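PDB 6IAQ: dihydrodipicolinate reductase N-terminus domain-containing protein from Mycobacterium smegmatis, which is an amine dehydrogenase that binds NADP and probably uses it in the reductive amination of ketones to amines. Local coordinates for residues L217-A231 against D248-E262. Residues are numbered along the deposited sequence; the frame is centred on the assembly and turned at random.
Sequences LTVKSITTATRPDIA and DVIGFTDIDRIETEE
Antiparallel backbone bonds pair T223 with R257, A225 with I255 and R227 with T253; around D229 the pairing slips by one, D229 O taking I250 N and D248 O taking A231 N. Near the other end K220 N (2.8 Å) and S221 N (3.2 Å) both reach E259 O from the same face of its carbonyl plane, a register-shifting classic beta bulge. Beyond it E262 curls back: its OE1 takes T218 N and its OE2 takes T218 OG1 at 2.7 Å, both on the syn side, so one carboxylate grips backbone and side chain. Three further hydroxyl–carboxylate bonds cross the pair. T226 OG1 meets D254 OD1 on the anti side at 2.5 Å; R199 salt-bridges D254 OD1 and hydrogen-bonds T226 OG1. T224 OG1, anti to its own N (chi1 -172°), comes to D256 OD1 from above the carboxylate plane; D256 OD2 turns to T202. These strands, 219-230 at the sheet's outer edge within the chain and 249-260 beside it, belong to the mixed sheet of the C-terminal domain, with helices 187-195 and 203-215 against the face bearing T224, T226 and I258. On the reverse face T253 OG1 gives its proton to the syn lone pair of D229 OD1 (2.7 Å), while S271 holds OD2. Among the apolar contacts, T226 CG2 lies obliquely 3.8 Å from F252 CD1, and A231 CB meets I250 CG2 at 3.7 Å.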
loop_
_atom_site.group_PDB
_atom_site.type_symbol
_atom_site.label_atom_id
_atom_site.label_comp_id
_atom_site.label_asym_id
_atom_site.label_seq_id
_atom_site.Cartn_x
_atom_site.Cartn_y
_atom_site.Cartn_z
ATOM N N LEU A 217 6.719 -11.010 -14.061
ATOM C CA LEU A 217 7.074 -10.652 -15.465
ATOM C C LEU A 217 8.485 -11.148 -15.792
ATOM O O LEU A 217 9.172 -11.636 -14.876
ATOM C CB LEU A 217 6.983 -9.139 -15.669
ATOM C CG LEU A 217 5.659 -8.487 -15.247
ATOM C CD1 LEU A 217 5.705 -6.978 -15.438
ATOM C CD2 LEU A 217 4.495 -9.067 -16.036
ATOM N N THR A 218 8.894 -10.997 -17.057
ATOM C CA THR A 218 10.144 -11.562 -17.628
ATOM C C THR A 218 11.026 -10.423 -18.103
ATOM O O THR A 218 10.571 -9.645 -18.970
ATOM C CB THR A 218 9.875 -12.491 -18.825
ATOM O OG1 THR A 218 8.751 -13.308 -18.506
ATOM C CG2 THR A 218 11.066 -13.359 -19.164
ATOM N N VAL A 219 12.258 -10.361 -17.596
ATOM C CA VAL A 219 13.199 -9.287 -18.004
ATOM C C VAL A 219 13.470 -9.449 -19.503
ATOM O O VAL A 219 13.738 -10.574 -19.941
ATOM C CB VAL A 219 14.488 -9.307 -17.166
ATOM C CG1 VAL A 219 15.469 -8.282 -17.655
ATOM C CG2 VAL A 219 14.204 -9.093 -15.688
ATOM N N LYS A 220 13.350 -8.361 -20.259
ATOM C CA LYS A 220 13.767 -8.267 -21.677
ATOM C C LYS A 220 15.082 -7.503 -21.730
ATOM O O LYS A 220 15.958 -7.913 -22.478
ATOM C CB LYS A 220 12.698 -7.549 -22.506
ATOM C CG LYS A 220 13.066 -7.257 -23.952
ATOM C CD LYS A 220 11.899 -6.696 -24.725
ATOM C CE LYS A 220 12.189 -6.527 -26.200
ATOM N NZ LYS A 220 11.835 -5.161 -26.671
ATOM N N SER A 221 15.207 -6.420 -20.963
ATOM C CA SER A 221 16.356 -5.491 -21.050
ATOM C C SER A 221 16.562 -4.793 -19.697
ATOM O O SER A 221 15.546 -4.390 -19.089
ATOM C CB SER A 221 16.122 -4.512 -22.169
ATOM O OG SER A 221 16.703 -3.257 -21.871
ATOM N N ILE A 222 17.816 -4.656 -19.257
ATOM C CA ILE A 222 18.198 -3.891 -18.036
ATOM C C ILE A 222 19.219 -2.830 -18.453
ATOM O O ILE A 222 20.255 -3.204 -19.031
ATOM C CB ILE A 222 18.760 -4.812 -16.930
ATOM C CG1 ILE A 222 17.817 -5.980 -16.637
ATOM C CG2 ILE A 222 19.076 -3.999 -15.678
ATOM C CD1 ILE A 222 18.254 -6.894 -15.526
ATOM N N THR A 223 18.956 -1.563 -18.138
ATOM C CA THR A 223 19.899 -0.430 -18.329
ATOM C C THR A 223 20.016 0.386 -17.046
ATOM O O THR A 223 19.150 0.266 -16.168
ATOM C CB THR A 223 19.481 0.452 -19.511
ATOM O OG1 THR A 223 18.089 0.749 -19.367
ATOM C CG2 THR A 223 19.771 -0.224 -20.837
ATOM N N THR A 224 21.079 1.180 -16.942
ATOM C CA THR A 224 21.466 1.909 -15.713
ATOM C C THR A 224 22.413 3.034 -16.091
ATOM O O THR A 224 23.150 2.865 -17.061
ATOM C CB THR A 224 22.120 0.976 -14.681
ATOM O OG1 THR A 224 22.268 1.747 -13.492
ATOM C CG2 THR A 224 23.467 0.429 -15.129
ATOM N N ALA A 225 22.396 4.122 -15.337
ATOM C CA ALA A 225 23.349 5.241 -15.471
ATOM C C ALA A 225 23.423 5.979 -14.136
ATOM O O ALA A 225 22.432 5.960 -13.365
ATOM C CB ALA A 225 22.949 6.167 -16.590
ATOM N N THR A 226 24.570 6.579 -13.865
ATOM C CA THR A 226 24.857 7.294 -12.614
ATOM C C THR A 226 25.621 8.560 -12.955
ATOM O O THR A 226 26.502 8.489 -13.823
ATOM C CB THR A 226 25.657 6.426 -11.643
ATOM O OG1 THR A 226 24.840 5.293 -11.361
ATOM C CG2 THR A 226 26.049 7.174 -10.384
ATOM N N ARG A 227 25.288 9.661 -12.292
ATOM C CA ARG A 227 26.047 10.921 -12.385
ATOM C C ARG A 227 26.276 11.430 -10.969
ATOM O O ARG A 227 25.472 11.193 -10.058
ATOM C CB ARG A 227 25.283 11.922 -13.259
ATOM C CG ARG A 227 23.944 12.354 -12.692
ATOM C CD ARG A 227 23.566 13.743 -13.172
ATOM N NE ARG A 227 22.473 14.348 -12.424
ATOM C CZ ARG A 227 21.180 14.090 -12.614
ATOM N NH1 ARG A 227 20.777 13.175 -13.487
ATOM N NH2 ARG A 227 20.273 14.743 -11.902
ATOM N N PRO A 228 27.397 12.136 -10.730
ATOM C CA PRO A 228 27.667 12.688 -9.416
ATOM C C PRO A 228 26.726 13.872 -9.162
ATOM O O PRO A 228 26.303 14.519 -10.119
ATOM C CB PRO A 228 29.119 13.150 -9.525
ATOM C CG PRO A 228 29.262 13.502 -11.013
ATOM C CD PRO A 228 28.463 12.434 -11.711
ATOM N N ASP A 229 26.399 14.082 -7.888
ATOM C CA ASP A 229 25.744 15.318 -7.418
ATOM C C ASP A 229 26.868 16.226 -6.934
ATOM O O ASP A 229 27.763 15.740 -6.201
ATOM C CB ASP A 229 24.675 15.022 -6.358
ATOM C CG ASP A 229 23.570 14.094 -6.841
ATOM O OD1 ASP A 229 23.259 14.112 -8.020
ATOM O OD2 ASP A 229 23.033 13.347 -6.008
ATOM N N ILE A 230 26.830 17.495 -7.342
ATOM C CA ILE A 230 27.950 18.458 -7.158
ATOM C C ILE A 230 27.483 19.564 -6.219
ATOM O O ILE A 230 26.371 20.066 -6.417
ATOM C CB ILE A 230 28.339 19.022 -8.539
ATOM C CG1 ILE A 230 28.634 17.905 -9.543
ATOM C CG2 ILE A 230 29.498 19.986 -8.410
ATOM C CD1 ILE A 230 29.736 16.959 -9.094
ATOM N N ALA A 231 28.318 19.970 -5.270
ATOM C CA ALA A 231 28.109 21.177 -4.448
ATOM C C ALA A 231 28.116 22.428 -5.350
ATOM O O ALA A 231 29.127 22.674 -6.030
ATOM C CB ALA A 231 29.175 21.265 -3.389
ATOM N N ASP A 248 32.882 20.087 -5.249
ATOM C CA ASP A 248 33.086 18.766 -4.573
ATOM C C ASP A 248 31.888 17.854 -4.855
ATOM O O ASP A 248 30.754 18.355 -5.049
ATOM C CB ASP A 248 33.297 18.911 -3.066
ATOM C CG ASP A 248 34.667 19.435 -2.667
ATOM O OD1 ASP A 248 35.517 19.591 -3.563
ATOM O OD2 ASP A 248 34.876 19.688 -1.463
ATOM N N VAL A 249 32.125 16.548 -4.913
ATOM C CA VAL A 249 31.037 15.537 -5.037
ATOM C C VAL A 249 30.320 15.461 -3.686
ATOM O O VAL A 249 31.002 15.413 -2.644
ATOM C CB VAL A 249 31.554 14.168 -5.504
ATOM C CG1 VAL A 249 30.434 13.134 -5.519
ATOM C CG2 VAL A 249 32.212 14.277 -6.872
ATOM N N ILE A 250 28.979 15.491 -3.699
ATOM C CA ILE A 250 28.173 15.456 -2.444
ATOM C C ILE A 250 27.215 14.258 -2.452
ATOM O O ILE A 250 26.367 14.202 -1.556
ATOM C CB ILE A 250 27.422 16.780 -2.225
ATOM C CG1 ILE A 250 26.420 17.058 -3.350
ATOM C CG2 ILE A 250 28.396 17.917 -2.010
ATOM C CD1 ILE A 250 25.500 18.245 -3.080
ATOM N N GLY A 251 27.363 13.355 -3.420
ATOM C CA GLY A 251 26.507 12.183 -3.552
ATOM C C GLY A 251 26.368 11.813 -4.987
ATOM O O GLY A 251 27.197 12.245 -5.799
ATOM N N PHE A 252 25.335 11.058 -5.314
ATOM C CA PHE A 252 25.090 10.711 -6.725
ATOM C C PHE A 252 23.622 10.376 -6.943
ATOM O O PHE A 252 22.890 10.051 -5.986
ATOM C CB PHE A 252 26.013 9.582 -7.217
ATOM C CG PHE A 252 25.897 8.250 -6.516
ATOM C CD1 PHE A 252 24.874 7.362 -6.815
ATOM C CD2 PHE A 252 26.883 7.834 -5.637
ATOM C CE1 PHE A 252 24.788 6.129 -6.181
ATOM C CE2 PHE A 252 26.787 6.606 -5.000
ATOM C CZ PHE A 252 25.751 5.755 -5.287
ATOM N N THR A 253 23.270 10.398 -8.225
ATOM C CA THR A 253 21.935 10.077 -8.751
ATOM C C THR A 253 22.078 8.895 -9.708
ATOM O O THR A 253 22.892 8.985 -10.627
ATOM C CB THR A 253 21.290 11.316 -9.399
ATOM O OG1 THR A 253 21.211 12.348 -8.407
ATOM C CG2 THR A 253 19.948 10.970 -10.017
ATOM N N ASP A 254 21.320 7.841 -9.471
ATOM C CA ASP A 254 21.201 6.664 -10.353
ATOM C C ASP A 254 19.876 6.754 -11.099
ATOM O O ASP A 254 18.918 7.220 -10.513
ATOM C CB ASP A 254 21.205 5.331 -9.597
ATOM C CG ASP A 254 22.417 5.047 -8.734
ATOM O OD1 ASP A 254 23.550 5.289 -9.197
ATOM O OD2 ASP A 254 22.206 4.573 -7.583
ATOM N N ILE A 255 19.812 6.178 -12.287
ATOM C CA ILE A 255 18.562 5.853 -13.020
ATOM C C ILE A 255 18.690 4.418 -13.513
ATOM O O ILE A 255 19.717 4.082 -14.104
ATOM C CB ILE A 255 18.255 6.871 -14.138
ATOM C CG1 ILE A 255 16.934 6.540 -14.831
ATOM C CG2 ILE A 255 19.393 6.972 -15.118
ATOM C CD1 ILE A 255 16.271 7.756 -15.467
ATOM N N ASP A 256 17.736 3.589 -13.141
ATOM C CA ASP A 256 17.655 2.159 -13.479
ATOM C C ASP A 256 16.374 1.938 -14.267
ATOM O O ASP A 256 15.356 2.584 -13.959
ATOM C CB ASP A 256 17.711 1.286 -12.222
ATOM C CG ASP A 256 19.100 1.309 -11.627
ATOM O OD1 ASP A 256 20.009 0.705 -12.265
ATOM O OD2 ASP A 256 19.282 1.998 -10.607
ATOM N N ARG A 257 16.436 1.033 -15.231
ATOM C CA ARG A 257 15.312 0.736 -16.145
ATOM C C ARG A 257 15.302 -0.745 -16.465
ATOM O O ARG A 257 16.367 -1.295 -16.823
ATOM C CB ARG A 257 15.477 1.554 -17.424
ATOM C CG ARG A 257 14.402 1.323 -18.474
ATOM C CD ARG A 257 14.805 2.133 -19.691
ATOM N NE ARG A 257 13.680 2.829 -20.270
ATOM C CZ ARG A 257 12.893 2.340 -21.222
ATOM N NH1 ARG A 257 13.114 1.146 -21.740
ATOM N NH2 ARG A 257 11.882 3.061 -21.671
ATOM N N ILE A 258 14.137 -1.364 -16.326
ATOM C CA ILE A 258 13.907 -2.771 -16.729
ATOM C C ILE A 258 12.704 -2.803 -17.664
ATOM O O ILE A 258 11.600 -2.398 -17.237
ATOM C CB ILE A 258 13.725 -3.673 -15.504
ATOM C CG1 ILE A 258 14.950 -3.606 -14.580
ATOM C CG2 ILE A 258 13.398 -5.089 -15.958
ATOM C CD1 ILE A 258 14.888 -4.570 -13.413
ATOM N N GLU A 259 12.922 -3.270 -18.894
ATOM C CA GLU A 259 11.833 -3.608 -19.843
ATOM C C GLU A 259 11.478 -5.071 -19.657
ATOM O O GLU A 259 12.403 -5.882 -19.502
ATOM C CB GLU A 259 12.262 -3.356 -21.277
ATOM C CG GLU A 259 12.792 -1.966 -21.482
ATOM C CD GLU A 259 13.100 -1.666 -22.941
ATOM O OE1 GLU A 259 12.783 -2.520 -23.806
ATOM O OE2 GLU A 259 13.681 -0.594 -23.199
ATOM N N THR A 260 10.193 -5.385 -19.663
ATOM C CA THR A 260 9.714 -6.779 -19.569
ATOM C C THR A 260 9.298 -7.256 -20.959
ATOM O O THR A 260 8.910 -6.409 -21.794
ATOM C CB THR A 260 8.582 -6.890 -18.545
ATOM O OG1 THR A 260 7.459 -6.148 -19.032
ATOM C CG2 THR A 260 9.016 -6.393 -17.183
ATOM N N GLU A 261 9.358 -8.571 -21.180
ATOM C CA GLU A 261 8.849 -9.188 -22.429
ATOM C C GLU A 261 7.356 -8.851 -22.545
ATOM O O GLU A 261 6.917 -8.517 -23.641
ATOM C CB GLU A 261 9.136 -10.694 -22.448
ATOM C CG GLU A 261 10.615 -11.055 -22.521
ATOM C CD GLU A 261 11.383 -10.618 -23.776
ATOM O OE1 GLU A 261 10.820 -9.879 -24.649
ATOM O OE2 GLU A 261 12.584 -10.989 -23.879
ATOM N N GLU A 262 6.623 -8.851 -21.431
ATOM C CA GLU A 262 5.143 -8.733 -21.421
ATOM C C GLU A 262 4.679 -7.300 -21.732
ATOM O O GLU A 262 3.469 -7.135 -21.958
ATOM C CB GLU A 262 4.581 -9.216 -20.086
ATOM C CG GLU A 262 4.811 -10.689 -19.812
ATOM C CD GLU A 262 6.158 -11.053 -19.202
ATOM O OE1 GLU A 262 7.039 -10.167 -19.091
ATOM O OE2 GLU A 262 6.335 -12.220 -18.832
HETATM O O HOH W 1 16.052 -1.316 -20.219
HETATM O O HOH W 2 19.388 -1.308 -13.622
#